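Local coordinates for protein putative esterase (Bacteroides intestinalis DSM 17393, PDB 5VOL) that acts as a ferulic acid esterase of carbohydrate esterase family 1, probably releasing ferulate from arabinoxylan by ester hydrolysis, at residues Lys11-Thr16 and Tyr28-Pro33; Lys20-Lys25 and Glu109-Thr114; Tyr160-Leu165 and His258-Gln263. All coordinates share one frame; numbering follows the deposited sequence.

Overall arrangement
All three contacts reach the central mixed sheet of an alpha/beta-hydrolase fold. Contact 1 pairs the two strands of the N-terminal hairpin at one margin of that sheet. Contact 2 seats the turn of the same hairpin on helix 108-123. The two share strand 24-32 and touch through T16 and K25, with centres 19 Å apart. Contact 3 joins strand 158-162 to helix 254-271, with its centre about 20 Å from that of contact 1 and about 26 Å from that of contact 2. It lies near S139, D223 and H252, a probable catalytic triad. The side chain of Q263 is about 12 Å from a bound calcium ion; contacts 1 and 2 are remote from the calcium site.

Contact 1 of 3, residues Lys11-Thr16 and Tyr28-Pro33; sequences KVVTDT and YTVFLP
V12 and T29 make a tight carbon contact between strands 11-19 and 24-32. Their branches V12 CG1 and T29 CG2 meet at 3.4 Å, closer than usual for two methyl groups. Both methyls are anti to their backbone N (V12 chi1 168°), which brings them together above the same face of the sheet. On this face the hydroxyls of T14 and T29 share a hydrogen bond, T14 OG1 to T29 OG1, of 3.0 Å. T29 OG1 has a second partner in N57. V12 CG2 also comes up at the edge of the F31 ring, though loosely.

The backbones form a two-stranded antiparallel ladder. K11-L32, V13-V30 and D15-Y28 are the hydrogen-bonded pairs, each with two bonds. The shortest runs from L32 N to K11 O, 2.7 Å, and is nearly straight at 176°. V12-F31 and T14-T29 are the non-hydrogen-bonded pairs. This is the N-terminal beta hairpin. It is added to the margin of the alpha/beta-hydrolase sheet, with strand 11-19 outermost within the chain.

The other face carries K11, V13, V30, L32, Y28 and D15. V13 CG2 rests on L32 CD1 at 4.0 Å, and V13 CB lies equally far from V30 CG1. The Y28 ring lies beside D15, with D15 CA over one face, offset toward the rim. Y28 CG sits between its N and carbonyl carbon (chi1 66°), which brings the phenol along D15, where Y28 OH is 3.3 Å from D15 CB. That hydroxyl is hydrogen-bonded to Y124 and Y119.

Burial is uneven. Residues 28-33 are buried, and V30 and F31 pack on strand 83-87. Segment 11-16 is the more open side. T14 is exposed there, K11 NZ forms a salt bridge with E37, and D15 OD1 accepts from T16 N at 2.7 Å.

Contact 2 of 3, residues Lys20-Lys25 and Glu109-Thr114; sequences KVLNSK and ETFFYT
The backbones of V21 and F111 come nearest, with their CA atoms 5.8 Å apart, where the turn after strand 11-19 meets helix 108-123. No hydrogen bond joins the two segments; side-chain packing makes the contact.

Both methyls of V21 touch the side of the helix. V21 CG2 meets T110 CG2 at 3.9 Å, and the two side chains cross at about a right angle. V21 CG1 approaches the helix backbone at F111 N. V21 CG2 also lies loosely beside T114 OG1. That hydroxyl donates to T110 O at 2.7 Å from above the carbonyl plane. T114 N bonds to T110 O from the opposite face, so two donors grip this one oxygen. T110 OG1 is hydrogen-bonded to D102, and the T110 side chain is about 4 Å from an isopropyl alcohol, probably from the crystallisation liquor.

L22, unlike V21, is buried. L22 CD1 presses on the root of the F111 ring, 3.7 Å from F111 CG, while L22 CG rests on F111 CB at 3.8 Å. The ring then runs on to meet Y108 edge-to-face.

Just beyond the segment, E115 of the same helix accepts a hydrogen bond from K20 N. N23 and S24 both face S19, which makes a G1 beta bulge, the classic irregularity of a tight hairpin turn.

Contact 3 of 3, residues Tyr160-Leu165 and His258-Gln263; sequences YAMSAL and HSALYQ
Y160 of strand 158-162 meets A260 and Q263 of helix 254-271, and M162 packs on A260, in a helix-on-sheet layer of the alpha/beta-hydrolase fold. The short strand and helix axes are 10.0 Å apart and run nearly antiparallel, at 161°.

One polar bond crosses the contact. Q263 NE2 donates to Y160 OH at 3.0 Å, bent to 141° and tilted out of the amide plane. The phenol oxygen also bonds to D218, so two residues hold it. A phenylalanine here would keep the ring, but Q263 NE2 and the D218 carboxylate would probably each lose a buried partner. On the far side of the helix, H258 and Y262 hydrogen-bond to E255 of a second subunit.

The remaining contacts are apolar. The trans chi1 of Y160 (-168°) carries its ring out to the helix, with Y160 CE1 at 4.2 Å from A260 CB. The ring of Y160 also stacks with that of F216. M162 runs extended beyond CG and also touches W60 and W257. At the end of the methionine chain, M162 SD and M162 CE each lie 3.8 Å from A260 CB.

Contact 1 of 3, residues Lys11-Thr16 and Tyr28-Pro33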
loop_
_atom_site.group_PDB
_atom_site.type_symbol
_atom_site.label_atom_id
_atom_site.label_comp_id
_atom_site.label_asym_id
_atom_site.label_seq_id
_atom_site.Cartn_x
_atom_site.Cartn_y
_atom_site.Cartn_z
ATOM N N LYS C 11 -25.755 7.336 4.179
ATOM C CA LYS C 11 -26.084 8.657 4.704
ATOM C C LYS C 11 -25.334 8.918 5.982
ATOM O O LYS C 11 -25.114 8.004 6.777
ATOM C CB LYS C 11 -27.588 8.782 5.003
ATOM C CG LYS C 11 -28.445 9.186 3.843
ATOM C CD LYS C 11 -29.914 9.226 4.269
ATOM C CE LYS C 11 -30.313 7.942 4.989
ATOM N NZ LYS C 11 -31.791 7.759 5.075
ATOM N N VAL C 12 -24.973 10.173 6.193
ATOM C CA VAL C 12 -24.470 10.598 7.487
ATOM C C VAL C 12 -25.538 11.484 8.116
ATOM O O VAL C 12 -26.007 12.433 7.501
ATOM C CB VAL C 12 -23.143 11.356 7.377
ATOM C CG1 VAL C 12 -22.807 12.028 8.706
ATOM C CG2 VAL C 12 -22.039 10.396 6.976
ATOM N N VAL C 13 -25.944 11.149 9.329
ATOM C CA VAL C 13 -27.012 11.888 9.993
ATOM C C VAL C 13 -26.485 12.427 11.314
ATOM O O VAL C 13 -25.757 11.732 12.019
ATOM C CB VAL C 13 -28.252 10.997 10.222
ATOM C CG1 VAL C 13 -29.242 11.679 11.170
ATOM C CG2 VAL C 13 -28.926 10.689 8.898
ATOM N N THR C 14 -26.828 13.673 11.633
ATOM C CA THR C 14 -26.468 14.244 12.927
ATOM C C THR C 14 -27.739 14.515 13.741
ATOM O O THR C 14 -28.668 15.151 13.255
ATOM C CB THR C 14 -25.644 15.534 12.762
ATOM O OG1 THR C 14 -24.328 15.200 12.289
ATOM C CG2 THR C 14 -25.513 16.274 14.093
ATOM N N ASP C 15 -27.783 14.012 14.967
ATOM C CA ASP C 15 -28.940 14.223 15.827
ATOM C C ASP C 15 -28.471 14.443 17.264
ATOM O O ASP C 15 -27.263 14.545 17.525
ATOM C CB ASP C 15 -29.898 13.028 15.732
ATOM C CG ASP C 15 -31.357 13.422 15.940
ATOM O OD1 ASP C 15 -31.620 14.442 16.610
ATOM O OD2 ASP C 15 -32.237 12.710 15.419
ATOM N N THR C 16 -29.420 14.524 18.196
ATOM C CA THR C 16 -29.072 14.687 19.606
ATOM C C THR C 16 -29.921 13.792 20.489
ATOM O O THR C 16 -31.079 13.524 20.191
ATOM C CB THR C 16 -29.241 16.150 20.094
ATOM O OG1 THR C 16 -30.633 16.465 20.183
ATOM C CG2 THR C 16 -28.580 17.117 19.142
ATOM N N TYR C 28 -24.692 13.626 18.299
ATOM C CA TYR C 28 -23.959 12.494 17.750
ATOM C C TYR C 28 -24.105 12.504 16.241
ATOM O O TYR C 28 -25.026 13.117 15.703
ATOM C CB TYR C 28 -24.469 11.177 18.336
ATOM C CG TYR C 28 -25.893 10.851 17.933
ATOM C CD1 TYR C 28 -26.967 11.253 18.716
ATOM C CD2 TYR C 28 -26.165 10.123 16.777
ATOM C CE1 TYR C 28 -28.270 10.962 18.356
ATOM C CE2 TYR C 28 -27.462 9.824 16.415
ATOM C CZ TYR C 28 -28.510 10.243 17.208
ATOM O OH TYR C 28 -29.803 9.942 16.842
ATOM N N THR C 29 -23.182 11.828 15.563
ATOM C CA THR C 29 -23.199 11.739 14.112
ATOM C C THR C 29 -23.103 10.267 13.747
ATOM O O THR C 29 -22.235 9.555 14.244
ATOM C CB THR C 29 -22.030 12.530 13.475
ATOM O OG1 THR C 29 -22.091 13.899 13.891
ATOM C CG2 THR C 29 -22.078 12.464 11.949
ATOM N N VAL C 30 -24.003 9.798 12.903
ATOM C CA VAL C 30 -24.040 8.372 12.612
ATOM C C VAL C 30 -23.980 8.150 11.107
ATOM O O VAL C 30 -24.570 8.915 10.336
ATOM C CB VAL C 30 -25.315 7.713 13.200
ATOM C CG1 VAL C 30 -26.564 8.421 12.705
ATOM C CG2 VAL C 30 -25.372 6.233 12.850
ATOM N N PHE C 31 -23.230 7.129 10.697
ATOM C CA PHE C 31 -23.242 6.673 9.310
ATOM C C PHE C 31 -24.289 5.573 9.126
ATOM O O PHE C 31 -24.278 4.598 9.855
ATOM C CB PHE C 31 -21.858 6.143 8.897
ATOM C CG PHE C 31 -21.868 5.342 7.615
ATOM C CD1 PHE C 31 -21.695 5.969 6.385
ATOM C CD2 PHE C 31 -22.061 3.965 7.640
ATOM C CE1 PHE C 31 -21.706 5.230 5.197
ATOM C CE2 PHE C 31 -22.075 3.212 6.455
ATOM C CZ PHE C 31 -21.900 3.849 5.236
ATOM N N LEU C 32 -25.170 5.730 8.143
ATOM C CA LEU C 32 -26.172 4.716 7.848
ATOM C C LEU C 32 -25.917 4.082 6.473
ATOM O O LEU C 32 -25.854 4.783 5.476
ATOM C CB LEU C 32 -27.574 5.318 7.890
ATOM C CG LEU C 32 -27.970 6.060 9.178
ATOM C CD1 LEU C 32 -29.309 6.721 8.953
ATOM C CD2 LEU C 32 -28.025 5.112 10.339
ATOM N N PRO C 33 -25.796 2.750 6.425
ATOM C CA PRO C 33 -25.550 2.005 5.180
ATOM C C PRO C 33 -26.541 2.323 4.052
ATOM O O PRO C 33 -27.670 2.763 4.291
ATOM C CB PRO C 33 -25.697 0.545 5.609
ATOM C CG PRO C 33 -25.417 0.537 7.069
ATOM C CD PRO C 33 -25.851 1.870 7.605
#

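Contact 2 of 3, residues Lys20-Lys25 and Glu109-Thr114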
loop_
_atom_site.group_PDB
_atom_site.type_symbol
_atom_site.label_atom_id
_atom_site.label_comp_id
_atom_site.label_asym_id
_atom_site.label_seq_id
_atom_site.Cartn_x
_atom_site.Cartn_y
_atom_site.Cartn_z
ATOM N N LYS C 20 -30.014 12.315 30.911
ATOM C CA LYS C 20 -30.391 12.579 32.296
ATOM C C LYS C 20 -29.178 12.432 33.203
ATOM O O LYS C 20 -29.017 13.190 34.158
ATOM C CB LYS C 20 -31.499 11.626 32.758
ATOM C CG LYS C 20 -32.871 11.888 32.163
ATOM C CD LYS C 20 -33.807 10.727 32.486
ATOM C CE LYS C 20 -35.166 10.857 31.810
ATOM N NZ LYS C 20 -36.048 11.842 32.499
ATOM N N VAL C 21 -28.331 11.446 32.907
ATOM C CA VAL C 21 -27.080 11.269 33.646
ATOM C C VAL C 21 -26.199 12.530 33.641
ATOM O O VAL C 21 -25.585 12.877 34.658
ATOM C CB VAL C 21 -26.252 10.097 33.075
ATOM C CG1 VAL C 21 -24.872 10.079 33.698
ATOM C CG2 VAL C 21 -26.965 8.785 33.303
ATOM N N LEU C 22 -26.138 13.214 32.500
ATOM C CA LEU C 22 -25.256 14.370 32.331
ATOM C C LEU C 22 -25.997 15.694 32.440
ATOM O O LEU C 22 -25.371 16.747 32.525
ATOM C CB LEU C 22 -24.549 14.326 30.965
ATOM C CG LEU C 22 -23.686 13.101 30.687
ATOM C CD1 LEU C 22 -23.189 13.152 29.221
ATOM C CD2 LEU C 22 -22.528 13.081 31.665
ATOM N N ASN C 23 -27.325 15.626 32.405
ATOM C CA ASN C 23 -28.169 16.810 32.274
ATOM C C ASN C 23 -27.742 17.667 31.084
ATOM O O ASN C 23 -27.513 18.878 31.207
ATOM C CB ASN C 23 -28.153 17.655 33.553
ATOM C CG ASN C 23 -29.225 18.725 33.535
ATOM O OD1 ASN C 23 -30.292 18.522 32.959
ATOM N ND2 ASN C 23 -28.939 19.878 34.131
ATOM N N SER C 24 -27.652 17.036 29.918
ATOM C CA SER C 24 -27.086 17.703 28.759
ATOM C C SER C 24 -27.583 17.057 27.467
ATOM O O SER C 24 -27.682 15.835 27.380
ATOM C CB SER C 24 -25.555 17.660 28.845
ATOM O OG SER C 24 -24.928 18.246 27.711
ATOM N N LYS C 25 -27.931 17.886 26.487
ATOM C CA LYS C 25 -28.147 17.410 25.127
ATOM C C LYS C 25 -26.809 16.905 24.592
ATOM O O LYS C 25 -25.804 17.614 24.635
ATOM C CB LYS C 25 -28.702 18.519 24.230
ATOM C CG LYS C 25 -30.194 18.752 24.364
ATOM C CD LYS C 25 -30.635 19.997 23.599
ATOM C CE LYS C 25 -30.088 19.994 22.170
ATOM N NZ LYS C 25 -30.416 21.267 21.452
ATOM N N GLU C 109 -19.195 7.895 30.953
ATOM C CA GLU C 109 -19.238 6.466 30.679
ATOM C C GLU C 109 -20.613 5.901 31.043
ATOM O O GLU C 109 -21.179 5.054 30.329
ATOM C CB GLU C 109 -18.129 5.740 31.442
ATOM C CG GLU C 109 -17.945 4.266 31.052
ATOM C CD GLU C 109 -16.630 3.694 31.550
ATOM O OE1 GLU C 109 -15.648 4.458 31.613
ATOM O OE2 GLU C 109 -16.570 2.486 31.887
ATOM N N THR C 110 -21.170 6.382 32.153
ATOM C CA THR C 110 -22.483 5.921 32.567
ATOM C C THR C 110 -23.509 6.350 31.526
ATOM O O THR C 110 -24.425 5.597 31.201
ATOM C CB THR C 110 -22.875 6.479 33.974
ATOM O OG1 THR C 110 -21.970 5.961 34.954
ATOM C CG2 THR C 110 -24.288 6.074 34.330
ATOM N N PHE C 111 -23.337 7.557 30.987
ATOM C CA PHE C 111 -24.182 8.018 29.888
ATOM C C PHE C 111 -24.023 7.086 28.673
ATOM O O PHE C 111 -25.002 6.702 28.031
ATOM C CB PHE C 111 -23.833 9.457 29.491
ATOM C CG PHE C 111 -24.088 9.765 28.030
ATOM C CD1 PHE C 111 -25.379 9.900 27.550
ATOM C CD2 PHE C 111 -23.030 9.905 27.143
ATOM C CE1 PHE C 111 -25.616 10.176 26.217
ATOM C CE2 PHE C 111 -23.249 10.199 25.817
ATOM C CZ PHE C 111 -24.541 10.322 25.341
ATOM N N PHE C 112 -22.778 6.745 28.360
ATOM C CA PHE C 112 -22.490 5.936 27.168
ATOM C C PHE C 112 -23.197 4.578 27.241
ATOM O O PHE C 112 -23.915 4.184 26.324
ATOM C CB PHE C 112 -20.982 5.738 27.005
ATOM C CG PHE C 112 -20.610 4.997 25.747
ATOM C CD1 PHE C 112 -20.562 3.611 25.736
ATOM C CD2 PHE C 112 -20.340 5.690 24.577
ATOM C CE1 PHE C 112 -20.226 2.913 24.566
ATOM C CE2 PHE C 112 -20.009 5.011 23.399
ATOM C CZ PHE C 112 -19.955 3.620 23.396
ATOM N N TYR C 113 -23.004 3.876 28.349
ATOM C CA TYR C 113 -23.510 2.508 28.498
ATOM C C TYR C 113 -24.964 2.352 28.926
ATOM O O TYR C 113 -25.573 1.322 28.618
ATOM C CB TYR C 113 -22.638 1.741 29.486
ATOM C CG TYR C 113 -21.323 1.432 28.853
ATOM C CD1 TYR C 113 -21.213 0.411 27.908
ATOM C CD2 TYR C 113 -20.205 2.192 29.138
ATOM C CE1 TYR C 113 -20.004 0.142 27.284
ATOM C CE2 TYR C 113 -18.998 1.934 28.521
ATOM C CZ TYR C 113 -18.905 0.908 27.597
ATOM O OH TYR C 113 -17.699 0.661 26.991
ATOM N N THR C 114 -25.531 3.336 29.631
ATOM C CA THR C 114 -26.904 3.138 30.114
ATOM C C THR C 114 -27.901 3.961 29.326
ATOM O O THR C 114 -29.097 3.701 29.395
ATOM C CB THR C 114 -27.067 3.485 31.618
ATOM O OG1 THR C 114 -26.911 4.894 31.799
ATOM C CG2 THR C 114 -26.032 2.745 32.470
#

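Contact 3 of 3, residues Tyr160-Leu165 and His258-Gln263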
loop_
_atom_site.group_PDB
_atom_site.type_symbol
_atom_site.label_atom_id
_atom_site.label_comp_id
_atom_site.label_asym_id
_atom_site.label_seq_id
_atom_site.Cartn_x
_atom_site.Cartn_y
_atom_site.Cartn_z
ATOM N N TYR C 160 -9.703 -0.798 17.839
ATOM C CA TYR C 160 -8.697 -0.221 16.952
ATOM C C TYR C 160 -8.313 1.152 17.507
ATOM O O TYR C 160 -9.083 2.093 17.420
ATOM C CB TYR C 160 -9.221 -0.085 15.519
ATOM C CG TYR C 160 -8.147 0.225 14.497
ATOM C CD1 TYR C 160 -7.583 1.494 14.403
ATOM C CD2 TYR C 160 -7.704 -0.757 13.615
ATOM C CE1 TYR C 160 -6.584 1.777 13.455
ATOM C CE2 TYR C 160 -6.713 -0.491 12.667
ATOM C CZ TYR C 160 -6.159 0.772 12.593
ATOM O OH TYR C 160 -5.188 1.018 11.651
ATOM N N ALA C 161 -7.115 1.252 18.056
ATOM C CA ALA C 161 -6.649 2.452 18.743
ATOM C C ALA C 161 -5.711 3.283 17.859
ATOM O O ALA C 161 -4.617 2.819 17.552
ATOM C CB ALA C 161 -5.934 2.046 20.023
ATOM N N MET C 162 -6.124 4.495 17.460
ATOM C CA MET C 162 -5.299 5.357 16.594
ATOM C C MET C 162 -4.608 6.459 17.373
ATOM O O MET C 162 -5.295 7.249 18.020
ATOM C CB MET C 162 -6.140 6.036 15.507
ATOM C CG MET C 162 -7.104 5.138 14.751
ATOM S SD MET C 162 -8.221 6.191 13.811
ATOM C CE MET C 162 -9.287 4.941 13.111
ATOM N N SER C 163 -3.278 6.528 17.282
ATOM C CA SER C 163 -2.504 7.589 17.925
ATOM C C SER C 163 -2.997 7.812 19.354
ATOM O O SER C 163 -3.243 8.954 19.762
ATOM C CB SER C 163 -2.620 8.883 17.129
ATOM O OG SER C 163 -2.479 8.660 15.733
ATOM N N ALA C 164 -3.175 6.717 20.088
ATOM C CA ALA C 164 -4.055 6.712 21.258
ATOM C C ALA C 164 -3.434 7.378 22.474
ATOM O O ALA C 164 -2.235 7.296 22.689
ATOM C CB ALA C 164 -4.458 5.285 21.607
ATOM N N LEU C 165 -4.272 8.036 23.268
ATOM C CA LEU C 165 -3.836 8.553 24.564
ATOM C C LEU C 165 -3.890 7.414 25.581
ATOM O O LEU C 165 -4.818 7.332 26.381
ATOM C CB LEU C 165 -4.715 9.717 25.004
ATOM C CG LEU C 165 -4.365 10.461 26.296
ATOM C CD1 LEU C 165 -3.060 11.248 26.125
ATOM C CD2 LEU C 165 -5.519 11.389 26.696
ATOM N N HIS C 258 -7.542 9.468 8.844
ATOM C CA HIS C 258 -8.303 9.060 7.662
ATOM C C HIS C 258 -7.729 7.773 7.019
ATOM O O HIS C 258 -8.462 6.829 6.708
ATOM C CB HIS C 258 -8.337 10.193 6.631
ATOM C CG HIS C 258 -8.654 9.733 5.243
ATOM N ND1 HIS C 258 -7.680 9.483 4.294
ATOM C CD2 HIS C 258 -9.836 9.477 4.635
ATOM C CE1 HIS C 258 -8.246 9.076 3.177
ATOM N NE2 HIS C 258 -9.557 9.070 3.353
ATOM N N SER C 259 -6.417 7.733 6.818
ATOM C CA SER C 259 -5.799 6.554 6.226
ATOM C C SER C 259 -5.944 5.338 7.160
ATOM O O SER C 259 -6.041 4.206 6.695
ATOM C CB SER C 259 -4.328 6.828 5.885
ATOM O OG SER C 259 -3.570 7.085 7.050
ATOM N N ALA C 260 -6.008 5.577 8.473
ATOM C CA ALA C 260 -6.210 4.496 9.434
ATOM C C ALA C 260 -7.535 3.767 9.204
ATOM O O ALA C 260 -7.644 2.561 9.440
ATOM C CB ALA C 260 -6.145 5.049 10.893
ATOM N N LEU C 261 -8.545 4.490 8.740
ATOM C CA LEU C 261 -9.839 3.872 8.441
ATOM C C LEU C 261 -9.741 2.721 7.465
ATOM O O LEU C 261 -10.502 1.763 7.559
ATOM C CB LEU C 261 -10.810 4.902 7.870
ATOM C CG LEU C 261 -11.519 5.790 8.876
ATOM C CD1 LEU C 261 -12.431 6.737 8.115
ATOM C CD2 LEU C 261 -12.335 4.927 9.849
ATOM N N TYR C 262 -8.820 2.832 6.509
ATOM C CA TYR C 262 -8.654 1.806 5.494
ATOM C C TYR C 262 -8.085 0.516 6.075
ATOM O O TYR C 262 -8.196 -0.547 5.465
ATOM C CB TYR C 262 -7.768 2.332 4.347
ATOM C CG TYR C 262 -8.535 3.194 3.362
ATOM C CD1 TYR C 262 -9.201 2.612 2.295
ATOM C CD2 TYR C 262 -8.614 4.583 3.512
ATOM C CE1 TYR C 262 -9.908 3.371 1.390
ATOM C CE2 TYR C 262 -9.332 5.364 2.606
ATOM C CZ TYR C 262 -9.973 4.737 1.544
ATOM O OH TYR C 262 -10.687 5.458 0.622
ATOM N N GLN C 263 -7.495 0.590 7.260
ATOM C CA GLN C 263 -7.099 -0.627 7.973
ATOM C C GLN C 263 -8.149 -1.029 9.014
ATOM O O GLN C 263 -8.433 -2.225 9.222
ATOM C CB GLN C 263 -5.737 -0.429 8.635
ATOM C CG GLN C 263 -4.610 -0.421 7.615
ATOM C CD GLN C 263 -3.429 0.449 8.016
ATOM O OE1 GLN C 263 -2.644 0.861 7.155
ATOM N NE2 GLN C 263 -3.285 0.726 9.322
#